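Long-range contacts in DUF3863 domain-containing protein (Parabacteroides distasonis, PDB 3LM3), which is of unknown function but is probably a carbohydrate-active enzyme of the glycoside hydrolase/deacetylase kind: residues G70-L81 against C98-F109; S353-W361 against A370-K378. All blocks are in the same frame, centred on the assembly; numbering follows the deposited sequence. Where two conformers were deposited one is given.

Interaction 1. Residues G70-L81 against C98-F109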
loop_
_atom_site.group_PDB
_atom_site.type_symbol
_atom_site.label_atom_id
_atom_site.label_comp_id
_atom_site.label_asym_id
_atom_site.label_seq_id
_atom_site.Cartn_x
_atom_site.Cartn_y
_atom_site.Cartn_z
ATOM N N GLY A 70 11.549 -10.317 -13.211
ATOM C CA GLY A 70 10.814 -9.280 -12.474
ATOM C C GLY A 70 10.209 -8.227 -13.369
ATOM O O GLY A 70 10.780 -7.808 -14.398
ATOM N N ARG A 71 9.012 -7.786 -12.977
ATOM C CA ARG A 71 8.396 -6.623 -13.605
ATOM C C ARG A 71 7.703 -5.799 -12.547
ATOM O O ARG A 71 7.462 -6.266 -11.415
ATOM C CB ARG A 71 7.452 -7.016 -14.733
ATOM C CG ARG A 71 6.353 -7.936 -14.296
ATOM C CD ARG A 71 6.809 -9.408 -14.368
ATOM N NE ARG A 71 5.687 -10.306 -14.228
ATOM C CZ ARG A 71 5.791 -11.625 -14.120
ATOM N NH1 ARG A 71 6.978 -12.213 -14.187
ATOM N NH2 ARG A 71 4.701 -12.358 -13.963
ATOM N N LEU A 72 7.452 -4.545 -12.902
ATOM C CA LEU A 72 6.958 -3.551 -11.963
ATOM C C LEU A 72 5.938 -2.646 -12.640
ATOM O O LEU A 72 5.714 -2.706 -13.848
ATOM C CB LEU A 72 8.129 -2.766 -11.395
ATOM C CG LEU A 72 9.032 -1.977 -12.343
ATOM C CD1 LEU A 72 8.362 -0.722 -12.918
ATOM C CD2 LEU A 72 10.377 -1.633 -11.635
ATOM N N THR A 73 5.297 -1.800 -11.844
ATOM C CA THR A 73 4.353 -0.816 -12.312
ATOM C C THR A 73 4.991 0.547 -12.359
ATOM O O THR A 73 5.457 1.040 -11.329
ATOM C CB THR A 73 3.142 -0.784 -11.379
ATOM O OG1 THR A 73 2.524 -2.082 -11.361
ATOM C CG2 THR A 73 2.114 0.263 -11.781
ATOM N N TRP A 74 4.973 1.172 -13.529
ATOM C CA TRP A 74 5.342 2.582 -13.676
ATOM C C TRP A 74 4.093 3.400 -13.487
ATOM O O TRP A 74 3.099 3.199 -14.190
ATOM C CB TRP A 74 5.889 2.812 -15.073
ATOM C CG TRP A 74 7.155 2.072 -15.385
ATOM C CD1 TRP A 74 7.267 0.896 -16.096
ATOM C CD2 TRP A 74 8.502 2.456 -15.043
ATOM N NE1 TRP A 74 8.589 0.546 -16.205
ATOM C CE2 TRP A 74 9.364 1.489 -15.567
ATOM C CE3 TRP A 74 9.056 3.536 -14.316
ATOM C CZ2 TRP A 74 10.751 1.557 -15.421
ATOM C CZ3 TRP A 74 10.433 3.610 -14.181
ATOM C CH2 TRP A 74 11.274 2.631 -14.724
ATOM N N GLY A 75 4.116 4.330 -12.558
ATOM C CA GLY A 75 2.975 5.167 -12.301
ATOM C C GLY A 75 3.304 6.623 -12.561
ATOM O O GLY A 75 4.266 7.154 -11.994
ATOM N N PHE A 76 2.508 7.286 -13.408
ATOM C CA PHE A 76 2.743 8.678 -13.805
ATOM C C PHE A 76 1.647 9.597 -13.294
ATOM O O PHE A 76 0.463 9.291 -13.423
ATOM C CB PHE A 76 2.691 8.808 -15.329
ATOM C CG PHE A 76 3.875 8.219 -16.073
ATOM C CD1 PHE A 76 4.034 6.859 -16.240
ATOM C CD2 PHE A 76 4.804 9.060 -16.634
ATOM C CE1 PHE A 76 5.132 6.360 -16.955
ATOM C CE2 PHE A 76 5.907 8.563 -17.334
ATOM C CZ PHE A 76 6.062 7.232 -17.476
ATOM N N THR A 77 2.019 10.779 -12.810
ATOM C CA THR A 77 1.032 11.823 -12.592
ATOM C C THR A 77 0.534 12.387 -13.941
ATOM O O THR A 77 1.136 12.153 -14.983
ATOM C CB THR A 77 1.613 12.977 -11.823
ATOM O OG1 THR A 77 2.641 13.601 -12.613
ATOM C CG2 THR A 77 2.136 12.519 -10.484
HETATM N N MSE A 78 -0.552 13.153 -13.910
HETATM C CA MSE A 78 -1.070 13.710 -15.152
HETATM C C MSE A 78 -0.052 14.609 -15.792
HETATM O O MSE A 78 0.167 14.547 -17.004
HETATM C CB MSE A 78 -2.385 14.458 -14.946
HETATM C CG MSE A 78 -2.999 14.882 -16.265
HETATM SE SE MSE A 78 -3.768 13.397 -17.253
HETATM C CE MSE A 78 -5.420 13.252 -16.204
ATOM N N ASN A 79 0.580 15.445 -14.985
ATOM C CA ASN A 79 1.562 16.374 -15.554
ATOM C C ASN A 79 2.767 15.637 -16.138
ATOM O O ASN A 79 3.296 16.052 -17.174
ATOM C CB ASN A 79 1.968 17.419 -14.507
ATOM C CG ASN A 79 0.841 18.402 -14.200
ATOM O OD1 ASN A 79 -0.053 18.601 -15.032
ATOM N ND2 ASN A 79 0.838 18.957 -12.995
ATOM N N ALA A 80 3.176 14.509 -15.536
ATOM C CA ALA A 80 4.276 13.727 -16.109
ATOM C C ALA A 80 3.856 13.041 -17.412
ATOM O O ALA A 80 4.675 12.853 -18.324
ATOM C CB ALA A 80 4.791 12.722 -15.129
ATOM N N LEU A 81 2.585 12.627 -17.512
ATOM C CA LEU A 81 2.084 12.044 -18.764
ATOM C C LEU A 81 2.059 13.039 -19.904
ATOM O O LEU A 81 2.294 12.684 -21.052
ATOM C CB LEU A 81 0.649 11.515 -18.620
ATOM C CG LEU A 81 0.515 10.223 -17.852
ATOM C CD1 LEU A 81 -0.990 9.923 -17.693
ATOM C CD2 LEU A 81 1.314 9.094 -18.527
ATOM N N CYS A 98 10.042 -0.605 -21.817
ATOM C CA CYS A 98 9.989 -1.552 -20.677
ATOM C C CYS A 98 8.701 -2.384 -20.646
ATOM O O CYS A 98 8.706 -3.556 -20.280
ATOM C CB CYS A 98 10.123 -0.783 -19.364
ATOM S SG CYS A 98 11.765 -0.118 -19.052
ATOM N N GLN A 99 7.587 -1.770 -21.014
ATOM C CA GLN A 99 6.336 -2.497 -21.111
ATOM C C GLN A 99 6.519 -3.659 -22.109
ATOM O O GLN A 99 6.126 -4.793 -21.837
ATOM C CB GLN A 99 5.205 -1.551 -21.512
ATOM C CG GLN A 99 3.823 -2.139 -21.472
ATOM C CD GLN A 99 3.531 -3.104 -22.598
ATOM O OE1 GLN A 99 3.978 -2.906 -23.733
ATOM N NE2 GLN A 99 2.718 -4.122 -22.307
ATOM N N LYS A 100 7.119 -3.365 -23.252
ATOM C CA LYS A 100 7.319 -4.361 -24.309
ATOM C C LYS A 100 8.355 -5.420 -23.923
ATOM O O LYS A 100 8.164 -6.629 -24.183
ATOM C CB LYS A 100 7.719 -3.631 -25.599
ATOM C CG LYS A 100 6.587 -2.796 -26.166
ATOM C CD LYS A 100 7.024 -2.003 -27.396
ATOM C CE LYS A 100 5.916 -1.042 -27.863
ATOM N NZ LYS A 100 6.424 -0.085 -28.901
ATOM N N LYS A 101 9.445 -4.987 -23.304
ATOM C CA LYS A 101 10.564 -5.881 -23.014
ATOM C C LYS A 101 10.335 -6.769 -21.806
ATOM O O LYS A 101 10.676 -7.957 -21.837
ATOM C CB LYS A 101 11.843 -5.078 -22.818
ATOM C CG LYS A 101 13.075 -5.947 -22.603
ATOM C CD LYS A 101 14.349 -5.119 -22.504
ATOM C CE LYS A 101 14.825 -4.674 -23.855
ATOM N NZ LYS A 101 15.125 -5.843 -24.712
ATOM N N TYR A 102 9.781 -6.182 -20.747
ATOM C CA TYR A 102 9.668 -6.852 -19.457
ATOM C C TYR A 102 8.247 -7.203 -19.075
ATOM O O TYR A 102 8.024 -7.966 -18.117
ATOM C CB TYR A 102 10.234 -5.949 -18.322
ATOM C CG TYR A 102 11.658 -5.535 -18.486
ATOM C CD1 TYR A 102 12.685 -6.445 -18.393
ATOM C CD2 TYR A 102 11.972 -4.218 -18.759
ATOM C CE1 TYR A 102 14.000 -6.030 -18.553
ATOM C CE2 TYR A 102 13.267 -3.802 -18.913
ATOM C CZ TYR A 102 14.289 -4.709 -18.818
ATOM O OH TYR A 102 15.610 -4.334 -19.016
ATOM N N GLY A 103 7.276 -6.590 -19.739
ATOM C CA GLY A 103 5.892 -6.718 -19.305
ATOM C C GLY A 103 5.609 -5.842 -18.087
ATOM O O GLY A 103 4.674 -6.112 -17.304
ATOM N N ASP A 104 6.380 -4.769 -17.917
ATOM C CA ASP A 104 6.046 -3.788 -16.879
ATOM C C ASP A 104 4.656 -3.225 -17.195
ATOM O O ASP A 104 4.256 -3.161 -18.348
ATOM C CB ASP A 104 7.050 -2.634 -16.810
ATOM C CG ASP A 104 8.412 -3.035 -16.255
ATOM O OD1 ASP A 104 8.503 -4.098 -15.593
ATOM O OD2 ASP A 104 9.345 -2.228 -16.496
ATOM N N GLU A 105 3.964 -2.785 -16.153
ATOM C CA GLU A 105 2.684 -2.098 -16.260
ATOM C C GLU A 105 2.951 -0.586 -16.357
ATOM O O GLU A 105 3.915 -0.078 -15.779
ATOM C CB GLU A 105 1.836 -2.434 -15.019
ATOM C CG GLU A 105 0.504 -1.766 -14.890
ATOM C CD GLU A 105 -0.331 -2.346 -13.783
ATOM O OE1 GLU A 105 0.187 -2.538 -12.667
ATOM O OE2 GLU A 105 -1.531 -2.625 -14.012
ATOM N N VAL A 106 2.062 0.134 -17.037
ATOM C CA VAL A 106 2.123 1.577 -17.149
ATOM C C VAL A 106 0.772 2.128 -16.766
ATOM O O VAL A 106 -0.256 1.784 -17.379
ATOM C CB VAL A 106 2.446 1.999 -18.589
ATOM C CG1 VAL A 106 2.613 3.569 -18.672
ATOM C CG2 VAL A 106 3.727 1.275 -19.096
ATOM N N THR A 107 0.742 2.935 -15.713
ATOM C CA THR A 107 -0.538 3.443 -15.258
ATOM C C THR A 107 -0.449 4.807 -14.609
ATOM O O THR A 107 0.590 5.465 -14.609
ATOM C CB THR A 107 -1.251 2.409 -14.313
ATOM O OG1 THR A 107 -2.643 2.748 -14.250
ATOM C CG2 THR A 107 -0.604 2.379 -12.899
ATOM N N TYR A 108 -1.613 5.283 -14.185
ATOM C CA TYR A 108 -1.829 6.609 -13.599
ATOM C C TYR A 108 -1.583 6.571 -12.098
ATOM O O TYR A 108 -2.052 5.665 -11.390
ATOM C CB TYR A 108 -3.272 7.043 -13.892
ATOM C CG TYR A 108 -3.636 8.470 -13.549
ATOM C CD1 TYR A 108 -2.770 9.498 -13.807
ATOM C CD2 TYR A 108 -4.872 8.786 -12.983
ATOM C CE1 TYR A 108 -3.105 10.837 -13.484
ATOM C CE2 TYR A 108 -5.212 10.113 -12.693
ATOM C CZ TYR A 108 -4.300 11.127 -12.934
ATOM O OH TYR A 108 -4.501 12.479 -12.653
ATOM N N PHE A 109 -0.879 7.594 -11.608
ATOM C CA PHE A 109 -0.527 7.778 -10.184
ATOM C C PHE A 109 -0.818 9.230 -9.830
ATOM O O PHE A 109 0.077 10.077 -9.884
ATOM C CB PHE A 109 0.956 7.443 -9.947
ATOM C CG PHE A 109 1.314 7.146 -8.519
ATOM C CD1 PHE A 109 0.838 7.898 -7.481
ATOM C CD2 PHE A 109 2.166 6.105 -8.219
ATOM C CE1 PHE A 109 1.188 7.606 -6.149
ATOM C CE2 PHE A 109 2.516 5.801 -6.923
ATOM C CZ PHE A 109 2.007 6.556 -5.875
HETATM O O HOH W 1 10.352 -9.186 -16.825
HETATM O O HOH W 2 -2.032 13.826 -11.407
#

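Interaction 2. Residues S353-W361 against A370-K378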
loop_
_atom_site.group_PDB
_atom_site.type_symbol
_atom_site.label_atom_id
_atom_site.label_comp_id
_atom_site.label_asym_id
_atom_site.label_seq_id
_atom_site.Cartn_x
_atom_site.Cartn_y
_atom_site.Cartn_z
ATOM N N SER A 353 11.017 -0.752 16.099
ATOM C CA SER A 353 10.424 -2.095 16.027
ATOM C C SER A 353 10.832 -2.835 17.319
ATOM O O SER A 353 11.705 -3.700 17.323
ATOM C CB SER A 353 10.909 -2.822 14.766
ATOM O OG SER A 353 10.242 -4.067 14.572
ATOM N N TYR A 354 10.167 -2.467 18.404
ATOM C CA TYR A 354 10.607 -2.826 19.758
ATOM C C TYR A 354 10.546 -4.318 19.995
ATOM O O TYR A 354 9.529 -4.987 19.761
ATOM C CB TYR A 354 9.836 -2.039 20.838
ATOM C CG TYR A 354 10.109 -0.557 20.705
ATOM C CD1 TYR A 354 11.375 -0.025 20.914
ATOM C CD2 TYR A 354 9.091 0.332 20.354
ATOM C CE1 TYR A 354 11.639 1.320 20.757
ATOM C CE2 TYR A 354 9.362 1.678 20.178
ATOM C CZ TYR A 354 10.620 2.174 20.414
ATOM O OH TYR A 354 10.931 3.505 20.233
ATOM N N ASN A 355 11.652 -4.858 20.506
ATOM C CA ASN A 355 11.806 -6.300 20.605
ATOM C C ASN A 355 10.887 -6.980 21.607
ATOM O O ASN A 355 10.614 -8.151 21.444
ATOM C CB ASN A 355 13.281 -6.698 20.863
ATOM C CG ASN A 355 13.880 -6.139 22.145
ATOM O OD1 ASN A 355 13.206 -5.512 22.978
ATOM N ND2 ASN A 355 15.181 -6.430 22.344
ATOM N N ASN A 356 10.427 -6.239 22.607
ATOM C CA ASN A 356 9.637 -6.799 23.670
ATOM C C ASN A 356 8.174 -6.960 23.294
ATOM O O ASN A 356 7.414 -7.527 24.079
ATOM C CB ASN A 356 9.716 -5.912 24.912
ATOM C CG ASN A 356 9.028 -4.581 24.716
ATOM O OD1 ASN A 356 9.446 -3.781 23.891
ATOM N ND2 ASN A 356 7.973 -4.326 25.510
ATOM N N LEU A 357 7.802 -6.484 22.104
ATOM C CA LEU A 357 6.402 -6.514 21.679
ATOM C C LEU A 357 6.098 -7.644 20.714
ATOM O O LEU A 357 6.873 -7.923 19.790
ATOM C CB LEU A 357 6.030 -5.162 21.057
ATOM C CG LEU A 357 6.109 -3.943 21.971
ATOM C CD1 LEU A 357 5.829 -2.660 21.180
ATOM C CD2 LEU A 357 5.150 -4.060 23.174
ATOM N N GLU A 358 4.946 -8.294 20.924
ATOM C CA GLU A 358 4.388 -9.257 20.006
ATOM C C GLU A 358 3.018 -8.742 19.606
ATOM O O GLU A 358 2.146 -8.476 20.483
ATOM C CB GLU A 358 4.245 -10.631 20.635
ATOM C CG GLU A 358 3.659 -11.646 19.681
ATOM C CD GLU A 358 3.694 -13.039 20.268
ATOM O OE1 GLU A 358 4.750 -13.698 20.202
ATOM O OE2 GLU A 358 2.672 -13.455 20.830
ATOM N N ILE A 359 2.810 -8.559 18.295
ATOM C CA ILE A 359 1.523 -8.098 17.777
ATOM C C ILE A 359 0.878 -9.197 16.965
ATOM O O ILE A 359 1.568 -9.906 16.220
ATOM C CB ILE A 359 1.645 -6.775 16.965
ATOM C CG1 ILE A 359 0.256 -6.199 16.657
ATOM C CG2 ILE A 359 2.458 -6.954 15.648
ATOM C CD1 ILE A 359 0.343 -4.738 16.221
ATOM N N LYS A 360 -0.435 -9.357 17.114
ATOM C CA LYS A 360 -1.201 -10.265 16.306
ATOM C C LYS A 360 -2.323 -9.468 15.652
ATOM O O LYS A 360 -3.103 -8.800 16.342
ATOM C CB LYS A 360 -1.801 -11.387 17.141
ATOM C CG LYS A 360 -0.765 -12.312 17.734
ATOM C CD LYS A 360 -1.372 -13.478 18.484
ATOM C CE LYS A 360 -0.265 -14.424 18.914
ATOM N NZ LYS A 360 -0.749 -15.591 19.746
ATOM N N TRP A 361 -2.448 -9.581 14.330
ATOM C CA TRP A 361 -3.565 -8.984 13.580
ATOM C C TRP A 361 -4.474 -10.076 13.044
ATOM O O TRP A 361 -3.998 -11.147 12.650
ATOM C CB TRP A 361 -3.050 -8.184 12.376
ATOM C CG TRP A 361 -2.766 -6.744 12.647
ATOM C CD1 TRP A 361 -1.540 -6.151 12.787
ATOM C CD2 TRP A 361 -3.737 -5.713 12.849
ATOM N NE1 TRP A 361 -1.692 -4.797 13.027
ATOM C CE2 TRP A 361 -3.033 -4.509 13.066
ATOM C CE3 TRP A 361 -5.142 -5.681 12.863
ATOM C CZ2 TRP A 361 -3.683 -3.310 13.310
ATOM C CZ3 TRP A 361 -5.778 -4.474 13.114
ATOM C CH2 TRP A 361 -5.054 -3.310 13.319
ATOM N N ALA A 370 -6.494 -6.216 16.502
ATOM C CA ALA A 370 -5.070 -6.333 16.863
ATOM C C ALA A 370 -4.900 -6.528 18.362
ATOM O O ALA A 370 -5.495 -5.792 19.167
ATOM C CB ALA A 370 -4.313 -5.076 16.464
ATOM N N LEU A 371 -4.047 -7.483 18.718
ATOM C CA LEU A 371 -3.694 -7.772 20.095
ATOM C C LEU A 371 -2.193 -7.495 20.244
ATOM O O LEU A 371 -1.398 -7.861 19.357
ATOM C CB LEU A 371 -3.975 -9.243 20.411
ATOM C CG LEU A 371 -5.408 -9.721 20.203
ATOM C CD1 LEU A 371 -5.494 -11.240 20.480
ATOM C CD2 LEU A 371 -6.364 -8.945 21.078
ATOM N N LEU A 372 -1.809 -6.879 21.352
ATOM C CA LEU A 372 -0.412 -6.515 21.609
ATOM C C LEU A 372 -0.029 -7.030 22.981
ATOM O O LEU A 372 -0.803 -6.883 23.957
ATOM C CB LEU A 372 -0.254 -5.004 21.588
ATOM C CG LEU A 372 1.190 -4.496 21.619
ATOM C CD1 LEU A 372 1.951 -4.826 20.331
ATOM C CD2 LEU A 372 1.214 -3.011 21.877
ATOM N N ARG A 373 1.171 -7.602 23.072
ATOM C CA ARG A 373 1.647 -8.228 24.318
ATOM C C ARG A 373 3.117 -7.888 24.546
ATOM O O ARG A 373 3.892 -7.867 23.600
ATOM C CB ARG A 373 1.470 -9.737 24.256
ATOM C CG ARG A 373 1.860 -10.472 25.529
ATOM C CD ARG A 373 1.407 -11.939 25.500
ATOM N NE ARG A 373 2.065 -12.746 24.477
ATOM C CZ ARG A 373 3.138 -13.519 24.677
ATOM N NH1 ARG A 373 3.700 -13.583 25.880
ATOM N NH2 ARG A 373 3.652 -14.225 23.675
ATOM N N ASP A 374 3.464 -7.558 25.788
ATOM C CA ASP A 374 4.842 -7.366 26.234
ATOM C C ASP A 374 5.313 -8.742 26.646
ATOM O O ASP A 374 5.117 -9.137 27.813
ATOM C CB ASP A 374 4.889 -6.349 27.400
ATOM C CG ASP A 374 6.236 -6.283 28.083
ATOM O OD1 ASP A 374 7.232 -6.659 27.453
ATOM O OD2 ASP A 374 6.279 -5.869 29.274
ATOM N N TRP A 375 5.949 -9.471 25.734
ATOM C CA TRP A 375 6.325 -10.854 25.986
ATOM C C TRP A 375 7.577 -10.955 26.868
ATOM O O TRP A 375 7.888 -12.043 27.334
ATOM C CB TRP A 375 6.469 -11.674 24.693
ATOM C CG TRP A 375 7.601 -11.246 23.818
ATOM C CD1 TRP A 375 7.556 -10.341 22.812
ATOM C CD2 TRP A 375 8.929 -11.758 23.849
ATOM N NE1 TRP A 375 8.783 -10.229 22.237
ATOM C CE2 TRP A 375 9.656 -11.071 22.863
ATOM C CE3 TRP A 375 9.586 -12.712 24.638
ATOM C CZ2 TRP A 375 11.009 -11.323 22.609
ATOM C CZ3 TRP A 375 10.948 -12.938 24.407
ATOM C CH2 TRP A 375 11.636 -12.251 23.399
ATOM N N HIS A 376 8.257 -9.829 27.115
ATOM C CA HIS A 376 9.391 -9.809 28.045
ATOM C C HIS A 376 8.945 -9.888 29.490
ATOM O O HIS A 376 9.776 -10.138 30.375
ATOM C CB HIS A 376 10.208 -8.529 27.890
ATOM C CG HIS A 376 11.132 -8.544 26.722
ATOM N ND1 HIS A 376 12.098 -7.574 26.533
ATOM C CD2 HIS A 376 11.254 -9.418 25.690
ATOM C CE1 HIS A 376 12.762 -7.847 25.425
ATOM N NE2 HIS A 376 12.264 -8.949 24.881
ATOM N N THR A 377 7.662 -9.637 29.753
ATOM C CA THR A 377 7.136 -9.718 31.120
ATOM C C THR A 377 6.327 -11.004 31.258
ATOM O O THR A 377 5.278 -11.161 30.631
ATOM C CB THR A 377 6.292 -8.509 31.485
ATOM O OG1 THR A 377 7.078 -7.321 31.374
ATOM C CG2 THR A 377 5.770 -8.612 32.924
ATOM N N LYS A 378 6.803 -11.905 32.131
ATOM C CA LYS A 378 6.174 -13.219 32.324
ATOM C C LYS A 378 4.712 -13.056 32.697
ATOM O O LYS A 378 4.369 -12.226 33.542
ATOM C CB LYS A 378 6.891 -14.019 33.431
HETATM O O HOH W 3 -0.113 -10.111 20.796
HETATM O O HOH W 4 0.525 -12.438 22.005
#

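Interaction 1. Residues G70-L81 against C98-F109
T73 to F76 pair with E105 to Y108 as neighbouring parallel strands, joined by a helical crossover: a beta-alpha-beta unit in which helix 86-102 carries most of the connection. The backbone ladder comes first. W74 sits at its middle, its N donating to E105 O (2.8 Å) and its O accepting from T107 N. Bonds from E105 N to L72 O, F76 N to T107 O and F109 N to F76 O extend the pairing both ways.

Side-chain polar bonds gather at the start of the strands. D104 OD1 accepts from L72 N at 2.9 Å, and D104 OD2 accepts from W74 NE1 at 2.9 Å. Both donors lie out of the carboxylate plane, and R60 of helix 53-64 adds a salt bridge to OD1. An asparagine here has no carboxylate charge and a single acceptor oxygen, so R60 would probably lose its salt-bridge mate and either L72 N or W74 NE1 its acceptor. On the face of the sheet away from W74, T73 OG1 donates to E105 OE1 (2.7 Å), which accepts with its anti lone pair, away from the other carboxylate oxygen. E105 reaches it with CG anti to the backbone N (chi1 177°) and an extended chain. G323 N also binds OE1.

Apolar contacts are fewer. C98 SG lies 4.1 Å from W74 CZ2, oblique to the indole. T73 CG2 meets T107 CG2 at 3.6 Å.

A water-mediated contact lies at the far end. M78 N is at the edge of the Y108 ring, in its plane, and one water joins M78 N to Y108 OH, 3.1 Å from that hydroxyl.

Interaction 2. Residues S353-W361 against A370-K378
The CB of A370 sits squarely over the six-membered ring of W361, 3.4 Å from its centroid and 1° off the normal, a CH-pi contact. The two residues form a non-hydrogen-bonded pair of an antiparallel beta hairpin. The same face continues with L372, whose CD1 lies 3.9 Å from I359 CB and also approaches L357 CB.

On the other face E358 and R373 run side by side. As a cross-strand pair they leave the same face; R373 then bends at chi3 (65°), bringing NH2 to the carboxylate. R373 NH2 forms a salt bridge to E358 OE2 at 3.1 Å. The oxygen lies at the guanidinium edge, but the donor comes from above the carboxylate plane, and the two planes are 74° apart. A water joins OE2 to R373 NE. W375 CB lies over one guanidinium face, toward its rim. E358 OE1 turns to R346 of strand 341-346.

Where the strands leave the ladder, the side chains of the two turns pack against each other. N356 CB packs over one face of the H376 imidazole, 3.5 Å from its centroid. N356 ND2 points almost straight at D374 OD1 (3.1 Å). That oxygen lies in the amide plane of N356, while ND2 stands well above the carboxylate plane. W375 turns its ring edge to the backbone of L357 and E358. Its NE1 makes a weak bond to N355 O, while W375 N binds N356 O at 2.9 Å.

The chemistry is thus divided along the hairpin. The W361-A370 side-chain contact is apolar, a methyl over an indole. E358, shared between R373 and R346, probably offsets part of the positive charge of both arginines.

How the interactions relate
Interaction 1 comes first along the chain and closes before interaction 2 opens. Their centres are 39 Å apart, on opposite sides of the chain's centre, and their nearest atoms are about 22 Å apart. They share no sheet. Interaction 1 joins two strands of the parallel sheet that also holds strand 21-29, with side chains packed on helices 53-64 and 120-138. Interaction 2 joins the two central strands of the four-stranded antiparallel sheet 341-389. The first is largely buried, the second only partly. The hairpin of interaction 2 lies about where the DUF3863 and DUF3864 families meet, consistent with both contributing to this one sheet.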